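PDB 6HMJ: putative PAS/PAC sensor protein from Nakamurella multipartita DSM 44233, which senses blue light through a flavin mononucleotide bound in a light-oxygen-voltage domain and binds RNA, by which it regulates translation. Local coordinates for residues G144-A149 with D155-L160; A207-G212 with R356-E361; A323-F328 with E352-D357. One frame throughout, in Å; residues are numbered along the deposited sequence.

Contact 1 of 3, residues G144-A149 with D155-L160; sequences GIVMAA and DQAFAL
Val146 and Met147, neighbours on one helix, converge on the single methyl group of Ala157 on the next. Met147 CG lies 3.4 Å from Ala157 CB, and Val146 CG1 touches the same methyl at 3.6 Å. The valine presents one branch to the contact: CG1, anti to the backbone N (chi1 167°), points toward the second helix and also meets Leu160 CD1 at 4.2 Å, one helical turn beyond the alanine. In Met147 the touching atom is CG, the methylene next to the sulfur, while the sulfur and CE turn away from Ala157. The small side chain of the alanine lets the backbones come near, with Met147 CA 5.2 Å from Ala157 CA; the local helix axes approach to 8.4 Å and make an angle of 116°, so two consecutive helices joined by a short turn cross at a steep angle.

Around this first shell, Val146 also touches Leu161 and Met179, which ties in helix 172-185, while Leu160 packs on Leu363 of helix 351-372. At the start of the second helix, Asp153 OD1 accepts from the backbone N of Gln156. On the far side of the first helix, Ala148 packs against Ala148 of the second subunit. The contact thus joins two helices of the ANTAR domain, an α-helical module generally associated with RNA binding. Every touching group here is aliphatic, so cohesion probably comes from burial of apolar surface, without polar pairing across the helices.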
loop_
_atom_site.group_PDB
_atom_site.type_symbol
_atom_site.label_atom_id
_atom_site.label_comp_id
_atom_site.label_asym_id
_atom_site.label_seq_id
_atom_site.Cartn_x
_atom_site.Cartn_y
_atom_site.Cartn_z
ATOM N N GLY A 144 2.301 5.051 -0.502
ATOM C CA GLY A 144 1.035 5.676 -0.843
ATOM C C GLY A 144 0.035 5.640 0.295
ATOM O O GLY A 144 -0.705 6.604 0.513
ATOM N N ILE A 145 -0.013 4.525 1.028
ATOM C CA ILE A 145 -0.909 4.425 2.175
ATOM C C ILE A 145 -0.602 5.530 3.179
ATOM O O ILE A 145 -1.507 6.203 3.687
ATOM C CB ILE A 145 -0.802 3.031 2.819
ATOM C CG1 ILE A 145 -1.438 1.980 1.908
ATOM C CG2 ILE A 145 -1.466 3.024 4.186
ATOM C CD1 ILE A 145 -1.226 0.551 2.367
ATOM N N VAL A 146 0.682 5.725 3.486
ATOM C CA VAL A 146 1.069 6.768 4.429
ATOM C C VAL A 146 0.747 8.148 3.868
ATOM O O VAL A 146 0.291 9.037 4.597
ATOM C CB VAL A 146 2.563 6.633 4.781
ATOM C CG1 VAL A 146 3.056 7.875 5.508
ATOM C CG2 VAL A 146 2.796 5.387 5.628
ATOM N N MET A 147 0.990 8.354 2.571
ATOM C CA MET A 147 0.719 9.648 1.951
ATOM C C MET A 147 -0.715 10.096 2.206
ATOM O O MET A 147 -0.958 11.212 2.679
ATOM C CB MET A 147 0.985 9.573 0.446
ATOM C CG MET A 147 2.449 9.666 0.054
ATOM S SD MET A 147 2.678 9.575 -1.732
ATOM C CE MET A 147 1.898 11.099 -2.251
ATOM N N ALA A 148 -1.684 9.236 1.890
ATOM C CA ALA A 148 -3.084 9.629 1.976
ATOM C C ALA A 148 -3.642 9.480 3.387
ATOM O O ALA A 148 -4.488 10.283 3.797
ATOM C CB ALA A 148 -3.912 8.806 0.987
ATOM N N ALA A 149 -3.191 8.474 4.140
ATOM C CA ALA A 149 -3.701 8.272 5.493
ATOM C C ALA A 149 -3.445 9.495 6.364
ATOM O O ALA A 149 -4.337 9.954 7.088
ATOM C CB ALA A 149 -3.069 7.028 6.115
ATOM N N ASP A 155 7.767 12.380 -0.246
ATOM C CA ASP A 155 9.019 12.443 0.502
ATOM C C ASP A 155 8.768 12.309 1.999
ATOM O O ASP A 155 9.445 11.537 2.687
ATOM C CB ASP A 155 9.754 13.745 0.189
ATOM C CG ASP A 155 10.311 13.774 -1.220
ATOM O OD1 ASP A 155 10.995 12.801 -1.614
ATOM O OD2 ASP A 155 10.056 14.761 -1.941
ATOM N N GLN A 156 7.790 13.054 2.522
ATOM C CA GLN A 156 7.437 12.936 3.934
ATOM C C GLN A 156 6.987 11.519 4.265
ATOM O O GLN A 156 7.413 10.936 5.270
ATOM C CB GLN A 156 6.342 13.945 4.283
ATOM C CG GLN A 156 6.765 15.394 4.121
ATOM C CD GLN A 156 5.618 16.365 4.311
ATOM O OE1 GLN A 156 4.497 16.119 3.864
ATOM N NE2 GLN A 156 5.895 17.482 4.973
ATOM N N ALA A 157 6.111 10.951 3.433
ATOM C CA ALA A 157 5.653 9.584 3.657
ATOM C C ALA A 157 6.829 8.617 3.673
ATOM O O ALA A 157 6.923 7.744 4.545
ATOM C CB ALA A 157 4.648 9.186 2.579
ATOM N N PHE A 158 7.734 8.754 2.703
ATOM C CA PHE A 158 8.907 7.891 2.654
ATOM C C PHE A 158 9.822 8.137 3.844
ATOM O O PHE A 158 10.395 7.193 4.400
ATOM C CB PHE A 158 9.657 8.112 1.340
ATOM C CG PHE A 158 10.757 7.124 1.100
ATOM C CD1 PHE A 158 10.471 5.843 0.666
ATOM C CD2 PHE A 158 12.078 7.479 1.306
ATOM C CE1 PHE A 158 11.480 4.933 0.444
ATOM C CE2 PHE A 158 13.092 6.573 1.085
ATOM C CZ PHE A 158 12.793 5.298 0.654
ATOM N N ALA A 159 9.978 9.400 4.250
ATOM C CA ALA A 159 10.802 9.700 5.415
ATOM C C ALA A 159 10.237 9.047 6.669
ATOM O O ALA A 159 10.990 8.508 7.489
ATOM C CB ALA A 159 10.917 11.213 5.600
ATOM N N LEU A 160 8.909 9.071 6.832
ATOM C CA LEU A 160 8.291 8.431 7.988
ATOM C C LEU A 160 8.498 6.923 7.956
ATOM O O LEU A 160 8.715 6.298 9.002
ATOM C CB LEU A 160 6.798 8.755 8.045
ATOM C CG LEU A 160 6.407 10.152 8.523
ATOM C CD1 LEU A 160 4.906 10.342 8.413
ATOM C CD2 LEU A 160 6.872 10.391 9.949
#

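Contact 2 of 3, residues A207-G212 with R356-E361; sequences APSTKG and RDQQLE
An ST turn at Ser209, in the linker between helix 192-202 and strand 213-216, meets Gln358 of the long C-terminal helix 351-372. This helix follows the last strand of the PAS sheet, while the linker leads into that sheet's edge strand, so the contact ties the entrance of the flavin-binding PAS fold to its exit across 143 intervening residues.

One side chain on the helix does the work. Gln358 CG stands beside the backbone N and anti to the carbonyl carbon (chi1 -78°), and the extended chain beyond it carries the amide straight out to the linker. There NE2 donates to the backbone O of Ser209 over 3.1 Å, with an N-H...O angle of 150°. The accepting oxygen lies close to the plane of the glutamine amide, but the donor sits well above the carbonyl plane of Ser209, meeting the C=O at 107° and missing the lone-pair directions. NE2 also brushes Ser209 CB at 3.6 Å. The other end of the amide turns to the preceding residue, where OE1 rests 3.3 Å from Pro208 CB, a van der Waals contact with the proline ring.

Pro208 leans in addition on Ser197 and Thr201 of helix 192-202, and Gly212 N is held by Glu296 OE2. On the helix, Arg356 bonds through NE and NH2 to the carbonyls of Phe150 and Asp151, and Gln359 OE1 pairs with His164 NE2, so the same helix is also bonded to the loop between helices 114-149 and 154-167 and to helix 154-167. Within the linker, Ser209 OG is anti to its own backbone N and accepts from Lys211 N at 3.3 Å in a nearly straight bond.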
loop_
_atom_site.group_PDB
_atom_site.type_symbol
_atom_site.label_atom_id
_atom_site.label_comp_id
_atom_site.label_asym_id
_atom_site.label_seq_id
_atom_site.Cartn_x
_atom_site.Cartn_y
_atom_site.Cartn_z
ATOM N N ALA A 207 5.407 4.242 21.419
ATOM C CA ALA A 207 4.038 4.725 21.498
ATOM C C ALA A 207 3.993 6.234 21.263
ATOM O O ALA A 207 4.944 6.950 21.588
ATOM C CB ALA A 207 3.434 4.395 22.859
ATOM N N PRO A 208 2.896 6.745 20.701
ATOM C CA PRO A 208 2.788 8.193 20.501
ATOM C C PRO A 208 2.862 8.946 21.819
ATOM O O PRO A 208 2.706 8.382 22.905
ATOM C CB PRO A 208 1.413 8.365 19.839
ATOM C CG PRO A 208 1.089 7.028 19.264
ATOM C CD PRO A 208 1.711 6.033 20.192
ATOM N N SER A 209 3.111 10.248 21.711
ATOM C CA SER A 209 3.152 11.097 22.889
ATOM C C SER A 209 1.762 11.202 23.512
ATOM O O SER A 209 0.739 10.936 22.874
ATOM C CB SER A 209 3.678 12.486 22.527
ATOM O OG SER A 209 3.533 13.382 23.612
ATOM N N THR A 210 1.737 11.595 24.786
ATOM C CA THR A 210 0.502 11.729 25.547
ATOM C C THR A 210 0.301 13.136 26.097
ATOM O O THR A 210 -0.759 13.420 26.664
ATOM C CB THR A 210 0.492 10.702 26.693
ATOM O OG1 THR A 210 0.346 9.384 26.147
ATOM C CG2 THR A 210 -0.641 10.948 27.671
ATOM N N LYS A 211 1.264 14.032 25.910
ATOM C CA LYS A 211 1.238 15.344 26.542
ATOM C C LYS A 211 0.467 16.331 25.673
ATOM O O LYS A 211 0.704 16.420 24.464
ATOM C CB LYS A 211 2.666 15.835 26.779
ATOM C CG LYS A 211 3.573 14.794 27.438
ATOM C CD LYS A 211 3.023 14.276 28.765
ATOM C CE LYS A 211 3.645 12.932 29.120
ATOM N NZ LYS A 211 3.299 12.491 30.498
ATOM N N GLY A 212 -0.449 17.062 26.290
ATOM C CA GLY A 212 -1.236 18.088 25.623
ATOM C C GLY A 212 -0.746 19.479 25.962
ATOM O O GLY A 212 0.459 19.718 26.092
ATOM N N ARG A 356 -2.139 12.900 13.009
ATOM C CA ARG A 356 -1.370 13.457 11.902
ATOM C C ARG A 356 -0.323 14.443 12.406
ATOM O O ARG A 356 0.849 14.372 12.020
ATOM C CB ARG A 356 -2.301 14.138 10.901
ATOM C CG ARG A 356 -1.575 14.793 9.728
ATOM C CD ARG A 356 -2.553 15.456 8.775
ATOM N NE ARG A 356 -1.896 15.979 7.579
ATOM C CZ ARG A 356 -1.505 17.242 7.419
ATOM N NH1 ARG A 356 -1.697 18.138 8.378
ATOM N NH2 ARG A 356 -0.920 17.611 6.288
ATOM N N ASP A 357 -0.730 15.376 13.270
ATOM C CA ASP A 357 0.213 16.350 13.805
ATOM C C ASP A 357 1.431 15.673 14.421
ATOM O O ASP A 357 2.544 16.204 14.342
ATOM C CB ASP A 357 -0.476 17.235 14.848
ATOM C CG ASP A 357 -1.610 18.061 14.259
ATOM O OD1 ASP A 357 -1.578 18.346 13.044
ATOM O OD2 ASP A 357 -2.531 18.430 15.017
ATOM N N GLN A 358 1.243 14.503 15.041
ATOM C CA GLN A 358 2.356 13.834 15.704
ATOM C C GLN A 358 3.340 13.258 14.693
ATOM O O GLN A 358 4.557 13.350 14.885
ATOM C CB GLN A 358 1.830 12.746 16.642
ATOM C CG GLN A 358 1.293 13.293 17.956
ATOM C CD GLN A 358 0.815 12.207 18.900
ATOM O OE1 GLN A 358 0.345 11.154 18.471
ATOM N NE2 GLN A 358 0.947 12.454 20.198
ATOM N N GLN A 359 2.838 12.667 13.605
ATOM C CA GLN A 359 3.733 12.228 12.538
ATOM C C GLN A 359 4.480 13.420 11.952
ATOM O O GLN A 359 5.700 13.372 11.760
ATOM C CB GLN A 359 2.951 11.493 11.449
ATOM C CG GLN A 359 2.179 10.272 11.933
ATOM C CD GLN A 359 3.084 9.132 12.364
ATOM O OE1 GLN A 359 4.218 9.012 11.899
ATOM N NE2 GLN A 359 2.580 8.279 13.250
ATOM N N LEU A 360 3.758 14.508 11.671
ATOM C CA LEU A 360 4.402 15.725 11.191
ATOM C C LEU A 360 5.427 16.225 12.197
ATOM O O LEU A 360 6.467 16.772 11.812
ATOM C CB LEU A 360 3.354 16.800 10.911
ATOM C CG LEU A 360 2.429 16.577 9.708
ATOM C CD1 LEU A 360 1.419 17.712 9.591
ATOM C CD2 LEU A 360 3.217 16.443 8.421
ATOM N N GLU A 361 5.148 16.054 13.491
ATOM C CA GLU A 361 6.084 16.484 14.524
ATOM C C GLU A 361 7.374 15.678 14.476
ATOM O O GLU A 361 8.459 16.217 14.727
ATOM C CB GLU A 361 5.418 16.352 15.896
ATOM C CG GLU A 361 6.104 17.076 17.053
ATOM C CD GLU A 361 6.614 18.455 16.698
ATOM O OE1 GLU A 361 5.981 19.138 15.867
ATOM O OE2 GLU A 361 7.662 18.852 17.254
#

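Contact 3 of 3, residues A323-F328 with E352-D357; sequences AFWNEF and ERVERD. With FMN (flavin mononucleotide), chain E.
Trp325 and Val354 make the apolar part of this contact, where strand 323-334 of the PAS sheet faces the start of helix 351-372. A chi1 of 163° swings Val354 CG1 opposite the backbone N and over one face of the indole in a CH-pi contact, 3.4 Å from the centroid of the five-membered ring and 12° off its normal. Arg315 adds a cation-pi interaction to the same tryptophan.

The polar part is a salt bridge between Glu327 OE1 and Arg353 NH2. Its modelled separation of 2.4 Å is too short to be exact, so the geometry of the pair is uncertain; as modelled, the extended glutamate comes to the edge of the guanidinium, with the two planes 46° apart, while the arginine chain bends to meet it. A long, doubtful ion pair of Arg353 NH1 with Asp357 OD2 lies beside it.

The alternate side chains of the strand serve the flavin. Asn326 ND2 lies 3.0 Å from FMN O4; it is hydrogen-bonded to Asn316 OD1. Phe328 lays a ring face over the isoalloxazine, its CZ 3.4 Å from FMN C10.

The strand therefore has two faces, one contacting the chromophore and the other gripping the helix through an aromatic face and opposite charges. Changes at the flavin could plausibly pass to the helix through this strand, as in other light-oxygen-voltage domains.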
loop_
_atom_site.group_PDB
_atom_site.type_symbol
_atom_site.label_atom_id
_atom_site.label_comp_id
_atom_site.label_asym_id
_atom_site.label_seq_id
_atom_site.Cartn_x
_atom_site.Cartn_y
_atom_site.Cartn_z
ATOM N N ALA A 323 -9.653 5.576 24.782
ATOM C CA ALA A 323 -9.026 6.884 24.848
ATOM C C ALA A 323 -9.349 7.705 23.608
ATOM O O ALA A 323 -9.755 7.181 22.570
ATOM C CB ALA A 323 -7.509 6.741 25.001
ATOM N N PHE A 324 -9.184 9.017 23.743
ATOM C CA PHE A 324 -9.331 9.930 22.621
ATOM C C PHE A 324 -8.700 11.258 23.010
ATOM O O PHE A 324 -8.617 11.594 24.193
ATOM C CB PHE A 324 -10.802 10.114 22.228
ATOM C CG PHE A 324 -11.632 10.822 23.269
ATOM C CD1 PHE A 324 -12.132 10.136 24.366
ATOM C CD2 PHE A 324 -11.919 12.171 23.144
ATOM C CE1 PHE A 324 -12.895 10.782 25.320
ATOM C CE2 PHE A 324 -12.684 12.823 24.096
ATOM C CZ PHE A 324 -13.172 12.125 25.186
ATOM N N TRP A 325 -8.241 11.998 22.006
ATOM C CA TRP A 325 -7.723 13.337 22.238
ATOM C C TRP A 325 -8.879 14.324 22.278
ATOM O O TRP A 325 -9.712 14.358 21.365
ATOM C CB TRP A 325 -6.724 13.737 21.154
ATOM C CG TRP A 325 -5.365 13.143 21.339
ATOM C CD1 TRP A 325 -4.835 12.077 20.675
ATOM C CD2 TRP A 325 -4.359 13.585 22.257
ATOM N NE1 TRP A 325 -3.559 11.827 21.121
ATOM C CE2 TRP A 325 -3.244 12.740 22.093
ATOM C CE3 TRP A 325 -4.293 14.615 23.201
ATOM C CZ2 TRP A 325 -2.078 12.892 22.838
ATOM C CZ3 TRP A 325 -3.134 14.764 23.938
ATOM C CH2 TRP A 325 -2.043 13.908 23.753
ATOM N N ASN A 326 -8.923 15.130 23.334
ATOM C CA ASN A 326 -10.017 16.059 23.587
ATOM C C ASN A 326 -9.459 17.474 23.543
ATOM O O ASN A 326 -8.711 17.880 24.438
ATOM C CB ASN A 326 -10.665 15.765 24.942
ATOM C CG ASN A 326 -11.867 16.655 25.240
ATOM O OD1 ASN A 326 -12.119 17.649 24.554
ATOM N ND2 ASN A 326 -12.613 16.298 26.280
ATOM N N GLU A 327 -9.812 18.218 22.500
ATOM C CA GLU A 327 -9.584 19.660 22.463
ATOM C C GLU A 327 -10.897 20.319 22.873
ATOM O O GLU A 327 -11.847 20.375 22.087
ATOM C CB GLU A 327 -9.134 20.134 21.086
ATOM C CG GLU A 327 -8.733 21.606 21.084
ATOM C CD GLU A 327 -8.421 22.139 19.709
ATOM O OE1 GLU A 327 -7.270 21.972 19.259
ATOM O OE2 GLU A 327 -9.326 22.726 19.079
ATOM N N PHE A 328 -10.958 20.803 24.109
ATOM C CA PHE A 328 -12.151 21.462 24.621
ATOM C C PHE A 328 -11.826 22.906 24.968
ATOM O O PHE A 328 -10.813 23.186 25.619
ATOM C CB PHE A 328 -12.734 20.719 25.834
ATOM C CG PHE A 328 -11.892 20.794 27.074
ATOM C CD1 PHE A 328 -11.985 21.876 27.933
ATOM C CD2 PHE A 328 -11.043 19.756 27.407
ATOM C CE1 PHE A 328 -11.218 21.936 29.084
ATOM C CE2 PHE A 328 -10.278 19.808 28.558
ATOM C CZ PHE A 328 -10.367 20.899 29.397
ATOM N N GLU A 352 -7.855 12.112 15.166
ATOM C CA GLU A 352 -7.266 11.956 13.838
ATOM C C GLU A 352 -6.357 13.129 13.491
ATOM O O GLU A 352 -5.278 12.940 12.921
ATOM C CB GLU A 352 -8.367 11.810 12.793
ATOM C CG GLU A 352 -9.109 10.494 12.861
ATOM C CD GLU A 352 -8.245 9.328 12.429
ATOM O OE1 GLU A 352 -7.702 8.629 13.312
ATOM O OE2 GLU A 352 -8.105 9.108 11.204
ATOM N N ARG A 353 -6.776 14.350 13.826
ATOM C CA ARG A 353 -5.925 15.511 13.593
ATOM C C ARG A 353 -4.646 15.418 14.413
ATOM O O ARG A 353 -3.548 15.682 13.908
ATOM C CB ARG A 353 -6.695 16.790 13.921
ATOM C CG ARG A 353 -5.952 18.070 13.593
ATOM C CD ARG A 353 -5.341 18.687 14.833
ATOM N NE ARG A 353 -6.348 19.297 15.691
ATOM C CZ ARG A 353 -6.116 19.742 16.921
ATOM N NH1 ARG A 353 -4.903 19.647 17.452
ATOM N NH2 ARG A 353 -7.101 20.284 17.620
ATOM N N VAL A 354 -4.768 15.053 15.692
ATOM C CA VAL A 354 -3.597 14.948 16.557
ATOM C C VAL A 354 -2.662 13.856 16.055
ATOM O O VAL A 354 -1.435 14.003 16.089
ATOM C CB VAL A 354 -4.028 14.696 18.014
ATOM C CG1 VAL A 354 -2.858 14.166 18.841
ATOM C CG2 VAL A 354 -4.581 15.973 18.629
ATOM N N GLU A 355 -3.226 12.737 15.595
ATOM C CA GLU A 355 -2.400 11.646 15.091
ATOM C C GLU A 355 -1.555 12.103 13.907
ATOM O O GLU A 355 -0.378 11.737 13.796
ATOM C CB GLU A 355 -3.281 10.461 14.701
ATOM C CG GLU A 355 -2.578 9.118 14.798
ATOM C CD GLU A 355 -2.300 8.712 16.227
ATOM O OE1 GLU A 355 -3.265 8.601 17.010
ATOM O OE2 GLU A 355 -1.114 8.515 16.564
ATOM N N ARG A 356 -2.139 12.900 13.009
ATOM C CA ARG A 356 -1.370 13.457 11.902
ATOM C C ARG A 356 -0.323 14.443 12.406
ATOM O O ARG A 356 0.849 14.372 12.020
ATOM C CB ARG A 356 -2.301 14.138 10.901
ATOM C CG ARG A 356 -1.575 14.793 9.728
ATOM C CD ARG A 356 -2.553 15.456 8.775
ATOM N NE ARG A 356 -1.896 15.979 7.579
ATOM C CZ ARG A 356 -1.505 17.242 7.419
ATOM N NH1 ARG A 356 -1.697 18.138 8.378
ATOM N NH2 ARG A 356 -0.920 17.611 6.288
ATOM N N ASP A 357 -0.730 15.376 13.270
ATOM C CA ASP A 357 0.213 16.350 13.805
ATOM C C ASP A 357 1.431 15.673 14.421
ATOM O O ASP A 357 2.544 16.204 14.342
ATOM C CB ASP A 357 -0.476 17.235 14.848
ATOM C CG ASP A 357 -1.610 18.061 14.259
ATOM O OD1 ASP A 357 -1.578 18.346 13.044
ATOM O OD2 ASP A 357 -2.531 18.430 15.017
HETATM N N1 FMN E . -11.117 18.321 31.873
HETATM C C2 FMN E . -10.939 17.247 31.072
HETATM O O2 FMN E . -9.934 16.524 31.241
HETATM N N3 FMN E . -11.804 16.923 30.095
HETATM C C4 FMN E . -12.904 17.637 29.840
HETATM O O4 FMN E . -13.684 17.305 28.923
HETATM C C4A FMN E . -13.174 18.828 30.672
HETATM N N5 FMN E . -14.260 19.601 30.482
HETATM C C5A FMN E . -14.477 20.685 31.262
HETATM C C6 FMN E . -15.607 21.462 31.033
HETATM C C7 FMN E . -15.861 22.578 31.816
HETATM C C7M FMN E . -17.093 23.403 31.554
HETATM C C8 FMN E . -14.912 22.948 32.900
HETATM C C8M FMN E . -15.145 24.154 33.770
HETATM C C9 FMN E . -13.781 22.178 33.126
HETATM C C9A FMN E . -13.519 21.053 32.349
HETATM N N10 FMN E . -12.372 20.244 32.559
HETATM C C10 FMN E . -12.184 19.131 31.726
HETATM C "C1'" FMN E . -11.359 20.513 33.585
HETATM C "C2'" FMN E . -11.641 19.715 34.842
HETATM O "O2'" FMN E . -13.048 19.607 35.070
HETATM C "C3'" FMN E . -10.986 20.407 36.022
HETATM O "O3'" FMN E . -11.515 21.737 36.132
HETATM C "C4'" FMN E . -9.474 20.509 35.895
HETATM O "O4'" FMN E . -8.901 19.209 35.746
HETATM C "C5'" FMN E . -8.984 21.218 37.148
HETATM O "O5'" FMN E . -7.903 20.530 37.762
HETATM P P FMN E . -8.184 19.634 39.064
HETATM O O1P FMN E . -6.816 19.080 39.371
HETATM O O2P FMN E . -8.714 20.625 40.074
HETATM O O3P FMN E . -9.229 18.633 38.638
#

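In the fold
Along the chain, contact 1 closes first; contacts 2 and 3 follow and both end on helix 351-372, sharing Arg356 and Asp357. Contacts 2 and 3 lie about 9 Å apart between centres and touch where the Trp325 ring packs against the backbone of Ser209 and Thr210. Contact 1, in the ANTAR helices, is about 16 Å from contact 2 and about 19 Å from contact 3, centre to centre; it meets the former through Leu160 and Gln359. Helix 351-372 thus runs from the six-stranded PAS sheet that holds the flavin to the helical ANTAR region, a plausible path between light sensing and RNA binding.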